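Local structure of chromosome replication initiation inhibitor protein (Agrobacterium tumefaciens, 3FD3) at residues R86-G91 against M145-N150; D90-A95 against V165-G170; A113-T118 against P169-D174. The protein probably acts as a LysR-family DNA-binding transcription regulator, of which this chain is the C-terminal effector-binding part, without the DNA-binding domain. One frame throughout, in Å; residues are numbered along the deposited sequence.

Contact 1. Residues R86-G91 against M145-N150; sequences RHFADG and MGWGLN. With CA (calcium ion), chain B.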
ATOM      1  N   ARG A  86     -21.061  17.890  -2.747  1.00 19.12           N
ATOM      2  CA  ARG A  86     -21.908  17.435  -1.647  1.00 19.90           C
ATOM      3  C   ARG A  86     -21.527  18.112  -0.333  1.00 20.37           C
ATOM      4  O   ARG A  86     -22.388  18.421   0.472  1.00 19.04           O
ATOM      5  CB  ARG A  86     -21.770  15.930  -1.502  1.00 19.90           C
ATOM      6  CG  ARG A  86     -22.469  15.149  -2.615  1.00 20.92           C
ATOM      7  CD  ARG A  86     -22.152  13.705  -2.496  1.00 25.45           C
ATOM      8  NE  ARG A  86     -22.750  13.134  -1.301  1.00 26.21           N
ATOM      9  CZ  ARG A  86     -22.200  12.188  -0.537  1.00 28.96           C
ATOM     10  NH1 ARG A  86     -20.943  11.781  -0.759  1.00 28.17           N
ATOM     11  NH2 ARG A  86     -22.878  11.734   0.530  1.00 29.09           N
ATOM     12  N   HIS A  87     -20.236  18.362  -0.138  1.00 21.11           N
ATOM     13  CA  HIS A  87     -19.710  18.762   1.175  1.00 22.23           C
ATOM     14  C   HIS A  87     -19.182  20.172   1.273  1.00 23.92           C
ATOM     15  O   HIS A  87     -19.097  20.724   2.388  1.00 25.04           O
ATOM     16  CB  HIS A  87     -18.601  17.806   1.592  1.00 22.62           C
ATOM     17  CG  HIS A  87     -19.071  16.408   1.765  1.00 23.15           C
ATOM     18  ND1 HIS A  87     -18.763  15.411   0.866  1.00 23.59           N
ATOM     19  CD2 HIS A  87     -19.833  15.834   2.725  1.00 22.59           C
ATOM     20  CE1 HIS A  87     -19.310  14.279   1.276  1.00 21.84           C
ATOM     21  NE2 HIS A  87     -19.956  14.509   2.402  1.00 24.15           N
ATOM     22  N   PHE A  88     -18.842  20.759   0.132  1.00 24.87           N
ATOM     23  CA  PHE A  88     -18.303  22.102   0.085  1.00 26.09           C
ATOM     24  C   PHE A  88     -19.073  22.933  -0.947  1.00 28.08           C
ATOM     25  O   PHE A  88     -18.469  23.682  -1.717  1.00 28.85           O
ATOM     26  CB  PHE A  88     -16.795  22.059  -0.245  1.00 26.08           C
ATOM     27  CG  PHE A  88     -15.955  21.324   0.783  1.00 23.59           C
ATOM     28  CD1 PHE A  88     -15.953  21.731   2.121  1.00 23.27           C
ATOM     29  CD2 PHE A  88     -15.157  20.241   0.411  1.00 23.86           C
ATOM     30  CE1 PHE A  88     -15.189  21.065   3.080  1.00 22.86           C
ATOM     31  CE2 PHE A  88     -14.398  19.561   1.338  1.00 21.96           C
ATOM     32  CZ  PHE A  88     -14.399  19.967   2.693  1.00 22.52           C
ATOM     33  N   ALA A  89     -20.400  22.773  -0.970  1.00 29.90           N
ATOM     34  CA  ALA A  89     -21.250  23.460  -1.938  1.00 31.57           C
ATOM     35  C   ALA A  89     -21.097  24.976  -1.813  1.00 33.43           C
ATOM     36  O   ALA A  89     -21.021  25.650  -2.835  1.00 35.67           O
ATOM     37  CB  ALA A  89     -22.720  23.062  -1.780  1.00 31.19           C
ATOM     38  N   ASP A  90     -21.024  25.511  -0.588  1.00 33.86           N
ATOM     39  CA  ASP A  90     -20.776  26.961  -0.420  1.00 33.71           C
ATOM     40  C   ASP A  90     -19.351  27.292   0.100  1.00 32.96           C
ATOM     41  O   ASP A  90     -19.150  28.283   0.819  1.00 32.79           O
ATOM     42  CB  ASP A  90     -21.895  27.655   0.380  1.00 34.89           C
ATOM     43  CG  ASP A  90     -22.011  27.194   1.840  1.00 36.89           C
ATOM     44  OD1 ASP A  90     -23.108  27.425   2.436  1.00 38.77           O
ATOM     45  OD2 ASP A  90     -21.035  26.659   2.406  1.00 38.42           O
ATOM     46  N   GLY A  91     -18.385  26.460  -0.308  1.00 30.85           N
ATOM     47  CA  GLY A  91     -16.957  26.702  -0.111  1.00 28.89           C
ATOM     48  C   GLY A  91     -16.326  25.833   0.950  1.00 27.32           C
ATOM     49  O   GLY A  91     -17.010  25.167   1.727  1.00 25.67           O
HETATM   50  N   MSE A 145     -15.092   9.293  -1.380  1.00 20.53           N
HETATM   51  CA  MSE A 145     -15.282   8.819  -0.018  1.00 21.32           C
HETATM   52  C   MSE A 145     -14.838   9.857   1.038  1.00 22.08           C
HETATM   53  O   MSE A 145     -15.407   9.963   2.106  1.00 22.46           O
HETATM   54  CB  MSE A 145     -14.487   7.521   0.104  1.00 23.15           C
HETATM   55  CG  MSE A 145     -14.799   6.768   1.197  1.00 25.05           C
HETATM   56 SE   MSE A 145     -13.900   5.017   1.110  0.80 23.35          SE
HETATM   57  CE  MSE A 145     -13.850   4.963   2.909  1.00 29.74           C
ATOM     58  N   GLY A 146     -13.814  10.633   0.703  1.00 21.84           N
ATOM     59  CA  GLY A 146     -13.282  11.625   1.616  1.00 21.34           C
ATOM     60  C   GLY A 146     -12.311  12.509   0.886  1.00 21.89           C
ATOM     61  O   GLY A 146     -12.033  12.298  -0.300  1.00 21.09           O
ATOM     62  N   TRP A 147     -11.867  13.541   1.591  1.00 21.15           N
ATOM     63  CA  TRP A 147     -10.762  14.395   1.144  1.00 20.68           C
ATOM     64  C   TRP A 147      -9.516  14.104   1.976  1.00 20.64           C
ATOM     65  O   TRP A 147      -9.604  13.706   3.115  1.00 21.22           O
ATOM     66  CB  TRP A 147     -11.127  15.868   1.235  1.00 20.11           C
ATOM     67  CG  TRP A 147     -11.178  16.393   2.674  1.00 21.96           C
ATOM     68  CD1 TRP A 147     -12.240  16.364   3.521  1.00 21.99           C
ATOM     69  CD2 TRP A 147     -10.101  16.983   3.398  1.00 20.19           C
ATOM     70  NE1 TRP A 147     -11.902  16.901   4.726  1.00 21.19           N
ATOM     71  CE2 TRP A 147     -10.587  17.289   4.685  1.00 22.30           C
ATOM     72  CE3 TRP A 147      -8.766  17.276   3.089  1.00 21.18           C
ATOM     73  CZ2 TRP A 147      -9.789  17.901   5.657  1.00 22.01           C
ATOM     74  CZ3 TRP A 147      -7.971  17.858   4.062  1.00 22.20           C
ATOM     75  CH2 TRP A 147      -8.484  18.160   5.327  1.00 21.70           C
ATOM     76  N   GLY A 148      -8.347  14.307   1.379  1.00 20.44           N
ATOM     77  CA  GLY A 148      -7.113  14.097   2.107  1.00 20.83           C
ATOM     78  C   GLY A 148      -5.911  14.582   1.343  1.00 20.44           C
ATOM     79  O   GLY A 148      -6.025  14.995   0.188  1.00 20.56           O
ATOM     80  N   LEU A 149      -4.761  14.543   2.021  1.00 20.44           N
ATOM     81  CA  LEU A 149      -3.503  14.975   1.415  1.00 20.85           C
ATOM     82  C   LEU A 149      -2.858  13.801   0.691  1.00 20.70           C
ATOM     83  O   LEU A 149      -2.623  12.736   1.282  1.00 23.75           O
ATOM     84  CB  LEU A 149      -2.571  15.546   2.472  1.00 20.45           C
ATOM     85  CG  LEU A 149      -2.792  17.012   2.889  1.00 20.88           C
ATOM     86  CD1 LEU A 149      -2.357  17.968   1.795  1.00 22.81           C
ATOM     87  CD2 LEU A 149      -4.276  17.283   3.238  1.00 19.99           C
ATOM     88  N   ASN A 150      -2.607  13.977  -0.599  1.00 20.93           N
ATOM     89  CA  ASN A 150      -1.997  12.956  -1.417  1.00 20.25           C
ATOM     90  C   ASN A 150      -0.735  13.496  -2.082  1.00 20.04           C
ATOM     91  O   ASN A 150      -0.716  14.654  -2.547  1.00 20.37           O
ATOM     92  CB  ASN A 150      -2.966  12.525  -2.516  1.00 20.07           C
ATOM     93  CG  ASN A 150      -4.157  11.805  -1.980  1.00 22.04           C
ATOM     94  OD1 ASN A 150      -4.023  10.710  -1.456  1.00 20.93           O
ATOM     95  ND2 ASN A 150      -5.349  12.412  -2.111  1.00 22.19           N
TER
HETATM   96 CA    CA B   1      -1.735  11.167   2.888  0.70 36.28          CA
HETATM   97  O   HOH W   1      -0.834   9.586   1.312  1.00 23.28           O
HETATM   98  O   HOH W   2      -2.333  12.239   4.819  1.00 26.70           O
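Phe-88 points the edge of its ring at Trp-147. Its CB leaves a backbone that has just come off helix 81-87, and chi1 of -62° sets CG anti to the carbonyl carbon, which swings the ring in toward 145-150. Further out along the ring, CE2 packs on Leu-167. The tip, CZ, reaches CD1 of Trp-147 at 4.3 Å, with CD1 near the plane of the phenyl ring. The result is a tilted edge-to-face pair, in which the phenyl and the five-membered ring of the indole have centroids 5.9 Å apart and planes at 66°. Both rings are buried; the phenyl has no polar atom to satisfy, and Trp-147 offers it the broad apolar part of its indole. Ala-96 and Leu-97 add cover from helix 94-97.

The contact lies in one of the two alpha/beta subdomains of the LysR effector-binding domain, a periplasmic-binding-protein-like fold, and joins the end of a helix to the run into strand 148-151, outermost of its sheet within this chain. Behind the phenyl, a type I turn closes with Gly-91 N bonded to Phe-88 O at 3.1 Å. Gly-91 suits its backbone angles because a CB there would run into the carbonyl oxygen of Asp-90. On the strand itself, Leu-149 turns its carbonyl O to a calcium ion at 2.4 Å; two waters and one atom from outside the two segments also bind it.

Contact 2. Residues D90-A95 against V165-G170; sequences DGVTPA and VELMPG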
ATOM      1  N   ASP A  90     -21.024  25.511  -0.588  1.00 33.86           N
ATOM      2  CA  ASP A  90     -20.776  26.961  -0.420  1.00 33.71           C
ATOM      3  C   ASP A  90     -19.351  27.292   0.100  1.00 32.96           C
ATOM      4  O   ASP A  90     -19.150  28.283   0.819  1.00 32.79           O
ATOM      5  CB  ASP A  90     -21.895  27.655   0.380  1.00 34.89           C
ATOM      6  CG  ASP A  90     -22.011  27.194   1.840  1.00 36.89           C
ATOM      7  OD1 ASP A  90     -23.108  27.425   2.436  1.00 38.77           O
ATOM      8  OD2 ASP A  90     -21.035  26.659   2.406  1.00 38.42           O
ATOM      9  N   GLY A  91     -18.385  26.460  -0.308  1.00 30.85           N
ATOM     10  CA  GLY A  91     -16.957  26.702  -0.111  1.00 28.89           C
ATOM     11  C   GLY A  91     -16.326  25.833   0.950  1.00 27.32           C
ATOM     12  O   GLY A  91     -17.010  25.167   1.727  1.00 25.67           O
ATOM     13  N   VAL A  92     -14.996  25.838   0.978  1.00 25.72           N
ATOM     14  CA  VAL A  92     -14.251  25.151   2.018  1.00 25.30           C
ATOM     15  C   VAL A  92     -14.107  26.077   3.226  1.00 25.72           C
ATOM     16  O   VAL A  92     -13.202  26.913   3.280  1.00 26.39           O
ATOM     17  CB  VAL A  92     -12.871  24.680   1.507  1.00 25.01           C
ATOM     18  CG1 VAL A  92     -12.147  23.910   2.594  1.00 25.54           C
ATOM     19  CG2 VAL A  92     -13.046  23.794   0.275  1.00 24.71           C
ATOM     20  N   THR A  93     -15.021  25.931   4.177  1.00 24.92           N
ATOM     21  CA  THR A  93     -15.104  26.786   5.349  1.00 24.57           C
ATOM     22  C   THR A  93     -14.886  25.942   6.601  1.00 24.47           C
ATOM     23  O   THR A  93     -14.983  24.713   6.558  1.00 24.01           O
ATOM     24  CB  THR A  93     -16.487  27.416   5.452  1.00 24.41           C
ATOM     25  OG1 THR A  93     -17.458  26.377   5.660  1.00 23.65           O
ATOM     26  CG2 THR A  93     -16.811  28.191   4.179  1.00 23.73           C
ATOM     27  N   PRO A  94     -14.589  26.594   7.727  1.00 24.77           N
ATOM     28  CA  PRO A  94     -14.483  25.835   8.967  1.00 24.76           C
ATOM     29  C   PRO A  94     -15.745  25.032   9.284  1.00 24.05           C
ATOM     30  O   PRO A  94     -15.646  23.872   9.698  1.00 24.77           O
ATOM     31  CB  PRO A  94     -14.228  26.923  10.006  1.00 25.18           C
ATOM     32  CG  PRO A  94     -13.423  27.941   9.247  1.00 25.45           C
ATOM     33  CD  PRO A  94     -14.107  27.976   7.890  1.00 25.17           C
ATOM     34  N   ALA A  95     -16.916  25.611   9.049  1.00 23.39           N
ATOM     35  CA  ALA A  95     -18.164  24.913   9.318  1.00 23.35           C
ATOM     36  C   ALA A  95     -18.260  23.662   8.458  1.00 22.82           C
ATOM     37  O   ALA A  95     -18.620  22.572   8.951  1.00 22.82           O
ATOM     38  CB  ALA A  95     -19.383  25.844   9.073  1.00 22.79           C
ATOM     39  N   VAL A 165      -9.986  17.338  -7.692  0.50 20.16           N
ATOM     40  CA  VAL A 165      -9.742  18.755  -7.662  0.50 21.00           C
ATOM     41  C   VAL A 165      -9.142  19.080  -6.312  0.50 21.35           C
ATOM     42  O   VAL A 165      -9.317  18.339  -5.336  0.50 21.38           O
ATOM     43  CB  VAL A 165     -11.016  19.564  -7.872  0.50 20.97           C
ATOM     44  CG1 VAL A 165     -11.573  19.334  -9.285  0.50 20.29           C
ATOM     45  CG2 VAL A 165     -12.043  19.219  -6.800  0.50 21.37           C
ATOM     46  N   GLU A 166      -8.423  20.192  -6.274  1.00 21.06           N
ATOM     47  CA  GLU A 166      -7.814  20.677  -5.042  1.00 22.05           C
ATOM     48  C   GLU A 166      -8.879  21.395  -4.236  1.00 22.59           C
ATOM     49  O   GLU A 166      -9.613  22.218  -4.792  1.00 21.21           O
ATOM     50  CB  GLU A 166      -6.701  21.665  -5.330  1.00 23.28           C
ATOM     51  CG  GLU A 166      -5.371  21.062  -5.510  1.00 25.55           C
ATOM     52  CD  GLU A 166      -4.252  22.125  -5.560  1.00 28.85           C
ATOM     53  OE1 GLU A 166      -3.464  22.291  -4.575  1.00 33.34           O
ATOM     54  OE2 GLU A 166      -4.188  22.808  -6.585  1.00 28.64           O
ATOM     55  N   LEU A 167      -8.976  21.102  -2.946  1.00 22.09           N
ATOM     56  CA  LEU A 167      -9.916  21.853  -2.097  1.00 22.58           C
ATOM     57  C   LEU A 167      -9.698  23.350  -2.191  1.00 23.99           C
ATOM     58  O   LEU A 167     -10.671  24.127  -2.273  1.00 22.59           O
ATOM     59  CB  LEU A 167      -9.831  21.406  -0.646  1.00 22.58           C
ATOM     60  CG  LEU A 167     -10.671  20.168  -0.283  1.00 22.35           C
ATOM     61  CD1 LEU A 167     -10.270  18.893  -1.057  1.00 20.21           C
ATOM     62  CD2 LEU A 167     -10.599  19.911   1.187  1.00 23.09           C
HETATM   63  N   MSE A 168      -8.433  23.754  -2.170  0.50 24.03           N
HETATM   64  CA  MSE A 168      -8.065  25.151  -2.286  0.50 25.34           C
HETATM   65  C   MSE A 168      -6.820  25.199  -3.155  0.50 25.43           C
HETATM   66  O   MSE A 168      -5.722  24.930  -2.674  0.50 25.29           O
HETATM   67  CB  MSE A 168      -7.799  25.752  -0.907  0.50 25.72           C
HETATM   68  CG  MSE A 168      -7.632  27.253  -0.908  0.50 28.01           C
HETATM   69 SE   MSE A 168      -8.019  28.038   0.837  0.50 34.65          SE
HETATM   70  CE  MSE A 168      -9.890  27.490   0.944  0.50 30.43           C
ATOM     71  N   PRO A 169      -6.993  25.493  -4.453  1.00 25.95           N
ATOM     72  CA  PRO A 169      -5.846  25.573  -5.351  1.00 26.49           C
ATOM     73  C   PRO A 169      -4.709  26.409  -4.779  1.00 26.47           C
ATOM     74  O   PRO A 169      -4.953  27.456  -4.176  1.00 26.42           O
ATOM     75  CB  PRO A 169      -6.433  26.224  -6.604  1.00 26.72           C
ATOM     76  CG  PRO A 169      -7.844  25.798  -6.612  1.00 27.28           C
ATOM     77  CD  PRO A 169      -8.259  25.747  -5.165  1.00 26.42           C
ATOM     78  N   GLY A 170      -3.478  25.934  -4.931  1.00 26.50           N
ATOM     79  CA  GLY A 170      -2.330  26.722  -4.555  1.00 26.25           C
ATOM     80  C   GLY A 170      -2.039  26.625  -3.078  1.00 25.78           C
ATOM     81  O   GLY A 170      -1.418  27.520  -2.530  1.00 25.84           O
TER
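Val-92 makes every touch of this contact, and all of them are van der Waals. Between hydrocarbon groups, its CG2 rests 4.1 Å from CB of Leu-167, the two side chains crossing at about a right angle. Chi1 of -177° puts CG1 anti to the backbone N, which leaves CG2 beside that N and anti to the carbonyl carbon, facing Leu-167. The second apolar touch comes from Met-168, deposited as selenomethionine: bent at chi3, it brings CE to 4.1 Å from CB of Val-92. This is one of two conformers, so the touch may be only part-time.

Methyl against carbonyl is the other kind. CG2 of Val-92 approaches O of Leu-167 at 3.5 Å, while CE of Met-168 lies near O of Val-92.

Leu-167 is tied through its backbone to Ala-77 of strand 66-79. The loop between helices 81-87 and 94-97 is laid against the irregular part of long strand 165-181 in the same alpha/beta subdomain. A short, branched valine can set a methyl against both the carbonyl and CB of Leu-167. With no hydrogen bond between the segments, their hold probably rests on apolar fit and the partial burial of Val-92 against Leu-167.

Contact 3. Residues A113-T118 against P169-D174; sequences ASWIRT and PGTPLD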
ATOM      1  N   ALA A 113      -4.594  18.052   9.322  1.00 22.00           N
ATOM      2  CA  ALA A 113      -4.673  19.077  10.375  1.00 22.67           C
ATOM      3  C   ALA A 113      -3.781  20.267  10.026  1.00 23.05           C
ATOM      4  O   ALA A 113      -4.171  21.437  10.154  1.00 22.55           O
ATOM      5  CB  ALA A 113      -4.271  18.492  11.733  1.00 22.96           C
ATOM      6  N   SER A 114      -2.574  19.962   9.576  1.00 23.66           N
ATOM      7  CA  SER A 114      -1.619  20.981   9.182  1.00 24.96           C
ATOM      8  C   SER A 114      -2.134  21.792   7.983  1.00 24.50           C
ATOM      9  O   SER A 114      -2.069  23.016   7.985  1.00 25.09           O
ATOM     10  CB  SER A 114      -0.279  20.335   8.831  1.00 24.90           C
ATOM     11  OG  SER A 114       0.631  21.365   8.533  1.00 28.46           O
ATOM     12  N   TRP A 115      -2.656  21.099   6.981  1.00 24.28           N
ATOM     13  CA  TRP A 115      -3.222  21.751   5.802  1.00 23.62           C
ATOM     14  C   TRP A 115      -4.355  22.697   6.192  1.00 23.88           C
ATOM     15  O   TRP A 115      -4.384  23.843   5.760  1.00 24.16           O
ATOM     16  CB  TRP A 115      -3.706  20.721   4.762  1.00 23.75           C
ATOM     17  CG  TRP A 115      -4.301  21.395   3.579  1.00 23.60           C
ATOM     18  CD1 TRP A 115      -3.626  21.904   2.501  1.00 23.67           C
ATOM     19  CD2 TRP A 115      -5.669  21.703   3.377  1.00 21.61           C
ATOM     20  NE1 TRP A 115      -4.499  22.502   1.631  1.00 22.46           N
ATOM     21  CE2 TRP A 115      -5.764  22.392   2.148  1.00 22.29           C
ATOM     22  CE3 TRP A 115      -6.840  21.480   4.122  1.00 23.45           C
ATOM     23  CZ2 TRP A 115      -6.979  22.847   1.640  1.00 23.56           C
ATOM     24  CZ3 TRP A 115      -8.038  21.932   3.615  1.00 22.98           C
ATOM     25  CH2 TRP A 115      -8.096  22.629   2.394  1.00 23.84           C
ATOM     26  N   ILE A 116      -5.268  22.234   7.042  1.00 23.64           N
ATOM     27  CA  ILE A 116      -6.363  23.104   7.508  1.00 24.41           C
ATOM     28  C   ILE A 116      -5.838  24.372   8.195  1.00 25.38           C
ATOM     29  O   ILE A 116      -6.284  25.484   7.894  1.00 24.91           O
ATOM     30  CB  ILE A 116      -7.296  22.377   8.480  1.00 24.03           C
ATOM     31  CG1 ILE A 116      -8.048  21.250   7.744  1.00 23.20           C
ATOM     32  CG2 ILE A 116      -8.290  23.373   9.089  1.00 23.09           C
ATOM     33  CD1 ILE A 116      -8.731  20.235   8.671  1.00 22.53           C
ATOM     34  N   ARG A 117      -4.909  24.170   9.125  0.50 25.95           N
ATOM     35  CA  ARG A 117      -4.295  25.238   9.905  0.50 26.80           C
ATOM     36  C   ARG A 117      -3.744  26.308   8.965  0.50 27.45           C
ATOM     37  O   ARG A 117      -4.010  27.507   9.134  0.50 27.56           O
ATOM     38  CB  ARG A 117      -3.187  24.609  10.763  0.50 26.96           C
ATOM     39  CG  ARG A 117      -2.509  25.495  11.758  0.50 27.94           C
ATOM     40  CD  ARG A 117      -1.925  24.673  12.921  0.50 29.13           C
ATOM     41  NE  ARG A 117      -1.086  23.544  12.518  0.50 30.01           N
ATOM     42  CZ  ARG A 117      -1.322  22.273  12.842  0.50 30.38           C
ATOM     43  NH1 ARG A 117      -2.383  21.942  13.564  0.50 30.59           N
ATOM     44  NH2 ARG A 117      -0.495  21.325  12.440  0.50 31.70           N
ATOM     45  N   THR A 118      -3.014  25.854   7.952  1.00 27.81           N
ATOM     46  CA  THR A 118      -2.409  26.719   6.943  1.00 29.38           C
ATOM     47  C   THR A 118      -3.391  27.383   5.978  1.00 29.23           C
ATOM     48  O   THR A 118      -3.243  28.561   5.652  1.00 28.60           O
ATOM     49  CB  THR A 118      -1.398  25.945   6.099  1.00 29.67           C
ATOM     50  OG1 THR A 118      -0.308  25.570   6.939  1.00 33.39           O
ATOM     51  CG2 THR A 118      -0.873  26.837   4.958  1.00 32.56           C
ATOM     52  N   PRO A 169      -6.993  25.493  -4.453  1.00 25.95           N
ATOM     53  CA  PRO A 169      -5.846  25.573  -5.351  1.00 26.49           C
ATOM     54  C   PRO A 169      -4.709  26.409  -4.779  1.00 26.47           C
ATOM     55  O   PRO A 169      -4.953  27.456  -4.176  1.00 26.42           O
ATOM     56  CB  PRO A 169      -6.433  26.224  -6.604  1.00 26.72           C
ATOM     57  CG  PRO A 169      -7.844  25.798  -6.612  1.00 27.28           C
ATOM     58  CD  PRO A 169      -8.259  25.747  -5.165  1.00 26.42           C
ATOM     59  N   GLY A 170      -3.478  25.934  -4.931  1.00 26.50           N
ATOM     60  CA  GLY A 170      -2.330  26.722  -4.555  1.00 26.25           C
ATOM     61  C   GLY A 170      -2.039  26.625  -3.078  1.00 25.78           C
ATOM     62  O   GLY A 170      -1.418  27.520  -2.530  1.00 25.84           O
ATOM     63  N   THR A 171      -2.449  25.524  -2.436  1.00 24.34           N
ATOM     64  CA  THR A 171      -2.177  25.332  -1.007  1.00 24.06           C
ATOM     65  C   THR A 171      -1.455  23.997  -0.741  1.00 24.19           C
ATOM     66  O   THR A 171      -1.895  23.205   0.101  1.00 23.55           O
ATOM     67  CB  THR A 171      -3.468  25.398  -0.173  1.00 24.60           C
ATOM     68  OG1 THR A 171      -4.384  24.390  -0.618  1.00 23.38           O
ATOM     69  CG2 THR A 171      -4.093  26.798  -0.289  1.00 24.93           C
ATOM     70  N   PRO A 172      -0.328  23.766  -1.435  1.00 23.12           N
ATOM     71  CA  PRO A 172       0.362  22.496  -1.204  1.00 23.30           C
ATOM     72  C   PRO A 172       0.982  22.415   0.178  1.00 22.82           C
ATOM     73  O   PRO A 172       1.224  23.449   0.836  1.00 22.65           O
ATOM     74  CB  PRO A 172       1.458  22.489  -2.276  1.00 23.73           C
ATOM     75  CG  PRO A 172       1.716  23.912  -2.558  1.00 23.86           C
ATOM     76  CD  PRO A 172       0.370  24.588  -2.437  1.00 24.24           C
ATOM     77  N   LEU A 173       1.254  21.188   0.605  0.70 22.26           N
ATOM     78  CA  LEU A 173       1.935  20.901   1.857  0.70 22.64           C
ATOM     79  C   LEU A 173       3.210  20.163   1.483  0.70 22.16           C
ATOM     80  O   LEU A 173       3.154  19.092   0.856  0.70 21.73           O
ATOM     81  CB  LEU A 173       1.047  20.024   2.739  0.70 23.08           C
ATOM     82  CG  LEU A 173       1.410  19.840   4.210  0.70 25.41           C
ATOM     83  CD1 LEU A 173       0.152  19.532   5.051  0.70 27.08           C
ATOM     84  CD2 LEU A 173       2.444  18.733   4.368  0.70 26.93           C
ATOM     85  N   ASP A 174       4.342  20.740   1.851  1.00 22.03           N
ATOM     86  CA  ASP A 174       5.650  20.202   1.474  1.00 22.15           C
ATOM     87  C   ASP A 174       6.359  19.563   2.656  1.00 21.81           C
ATOM     88  O   ASP A 174       6.542  20.202   3.698  1.00 22.69           O
ATOM     89  CB  ASP A 174       6.510  21.346   0.955  1.00 22.82           C
ATOM     90  CG  ASP A 174       6.031  21.886  -0.369  1.00 23.58           C
ATOM     91  OD1 ASP A 174       5.240  21.224  -1.067  1.00 24.35           O
ATOM     92  OD2 ASP A 174       6.459  22.997  -0.725  1.00 25.00           O
TER
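The indole of Trp-115 presents its N-H edge to Thr-171, joining helix 111-120 to the broken strand 165-181. Beyond the break this strand runs out as one of the two long strands that link the subdomains of a LysR effector-binding domain, so the helix is fastened to the start of a crossover. CG of Trp-115 stands anti to the backbone N (chi1 179°), which sends the ring outward, nearly across the helix axis, and carries NE1 over to 169-174.

There NE1 donates to OG1 of Thr-171 at 2.9 Å, with an N-H...O angle of 154°. The hydroxyl lies only 11° out of the indole plane, so the bond keeps close to that plane, though it is not straight. A weak second branch goes from NE1 to O of the same threonine at 3.1 Å, much more bent. The threonine hydroxyl is also hydrogen-bonded to O of Met-168, an acceptor; receiving from tryptophan and giving to a carbonyl, OG1 has its rotation well fixed. Threonine suits the place because its hydroxyl can do both at once. Tryptophan suits its own by pairing a broad apolar ring, which meets Trp-147 and Leu-149, with a single N-H at the rim.

Leu-173 comes in beside the helix backbone and meets it with one methyl. In the conformer described, one of two deposited, its CD1 is 3.9 Å from CB of Ser-114 and 4.0 Å from CB of Trp-115. Small Ser-114 lets the leucine come this close. The methyl of Leu-173 also reaches the helix main chain itself, with CD1 3.8 Å from N of Trp-115.

How the contacts relate
All three contacts belong to one alpha/beta subdomain, and Leu-167 and Trp-115 tie them together. Contact 1 is the buried one, purely aromatic and apolar; contacts 2 and 3 are partly buried. Contact 2 shares the turn at Asp-90 and Gly-91 with contact 1, and CD2 of Leu-167 lies 3.7 Å from CD2 of Trp-147. Contacts 2 and 3 both use strand 165-181, where CH2 of Trp-115 sits 3.7 Å from CB of Leu-167. Contacts 1 and 3 meet ring to ring, through Trp-147 and Trp-115. Side-chain hydrogen bonds across the segments occur in contact 3 alone; contact 2 relies on aliphatic touches.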